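Local structure of aerolysin-like protein (Bombina maxima, 6LH8) at residues Val19-Val22 / Asp23-Val26. The protein is an aerolysin-like protein of a toad, probably a member of a paralog pair in which one forms endolysosome-modulating pores and the other restrains it under oxidizing conditions. Residues are numbered along the deposited sequence; the frame is centred on the assembly and turned at random.
Sequences VVKV and DEMV
A classic beta bulge in strand 4-28, an edge strand of the five-stranded antiparallel sheet within this chain, brings Lys21 and Glu24 together on the surface of this aerolysin-like protein. The evidence for the bulge is that Val22 and Asp23 both face Leu115 of the neighbouring strand 110-130 and both hydrogen-bond to its backbone. Val22 carries the irregularity, its psi of -40° departing from extended values. Across the bend Lys21 and Glu24, three residues apart, form a salt bridge: Lys21 NZ donates to Glu24 OE1 at 2.9 Å. The ammonium comes from above the carboxylate, 51° out of its plane. Lys21 is extended throughout, from CG opposite its backbone N to NZ, whereas CG of Glu24 stands between its backbone N and carbonyl carbon and the rest of that side chain runs out extended, which puts OE1 within reach of Lys21 NZ. The two side chains approach at a slant, with Lys21 CE 3.7 Å from Glu24 CB, so aliphatic contact accompanies the ion pair. Both residues are exposed, and solvent would be expected to weaken the attraction. Asp23 divides its carboxylate: OD2 makes a salt bridge with Arg42 of strand 41-53, while the other oxygen, Asp23 OD1, accepts a weak, bent hydrogen bond from Glu24 N at 2.8 Å, with an N-H...O angle of 135°.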
# COMPACT_ATOMS: atom_id res chain seq x y z
N VAL A 19 6.83 -9.35 -5.31
CA VAL A 19 8.01 -8.56 -4.97
C VAL A 19 8.41 -7.83 -6.24
O VAL A 19 8.81 -8.45 -7.24
CB VAL A 19 9.15 -9.43 -4.43
CG1 VAL A 19 10.36 -8.53 -4.12
CG2 VAL A 19 8.70 -10.18 -3.19
N VAL A 20 8.29 -6.51 -6.21
CA VAL A 20 8.45 -5.67 -7.40
C VAL A 20 9.85 -5.07 -7.41
O VAL A 20 10.27 -4.46 -6.42
CB VAL A 20 7.38 -4.56 -7.42
CG1 VAL A 20 7.57 -3.65 -8.63
CG2 VAL A 20 5.97 -5.18 -7.39
N LYS A 21 10.56 -5.22 -8.52
CA LYS A 21 11.81 -4.49 -8.73
C LYS A 21 11.46 -3.06 -9.12
O LYS A 21 10.97 -2.81 -10.23
CB LYS A 21 12.68 -5.16 -9.78
CG LYS A 21 14.02 -4.42 -10.02
CD LYS A 21 14.86 -5.19 -11.03
CE LYS A 21 16.19 -4.49 -11.30
NZ LYS A 21 16.98 -5.26 -12.31
N VAL A 22 11.71 -2.12 -8.21
CA VAL A 22 11.39 -0.72 -8.48
C VAL A 22 12.43 -0.10 -9.42
O VAL A 22 12.08 0.68 -10.33
CB VAL A 22 11.29 0.05 -7.15
CG1 VAL A 22 11.17 1.55 -7.39
CG2 VAL A 22 10.09 -0.48 -6.34
N ASP A 23 13.71 -0.42 -9.23
CA ASP A 23 14.78 0.16 -10.03
C ASP A 23 16.08 -0.57 -9.72
O ASP A 23 16.17 -1.31 -8.74
CB ASP A 23 14.93 1.67 -9.77
CG ASP A 23 15.67 2.39 -10.90
OD1 ASP A 23 15.89 1.77 -11.95
OD2 ASP A 23 16.01 3.58 -10.74
N GLU A 24 17.08 -0.34 -10.57
CA GLU A 24 18.46 -0.72 -10.32
C GLU A 24 19.38 0.46 -10.61
O GLU A 24 19.10 1.28 -11.49
CB GLU A 24 18.88 -1.93 -11.16
CG GLU A 24 18.83 -1.70 -12.66
CD GLU A 24 19.49 -2.82 -13.45
OE1 GLU A 24 19.53 -3.96 -12.94
OE2 GLU A 24 19.95 -2.55 -14.59
N MET A 25 20.47 0.57 -9.84
CA MET A 25 21.51 1.57 -10.07
C MET A 25 22.85 0.86 -10.07
O MET A 25 23.16 0.13 -9.13
CB MET A 25 21.49 2.66 -8.98
CG MET A 25 20.13 3.30 -8.71
SD MET A 25 20.08 4.38 -7.25
CE MET A 25 20.86 5.85 -7.90
N VAL A 26 23.67 1.08 -11.12
CA VAL A 26 24.93 0.36 -11.25
C VAL A 26 26.10 1.34 -11.34
O VAL A 26 25.97 2.46 -11.85
CB VAL A 26 24.92 -0.58 -12.48
CG1 VAL A 26 25.05 0.21 -13.78
CG2 VAL A 26 26.02 -1.61 -12.36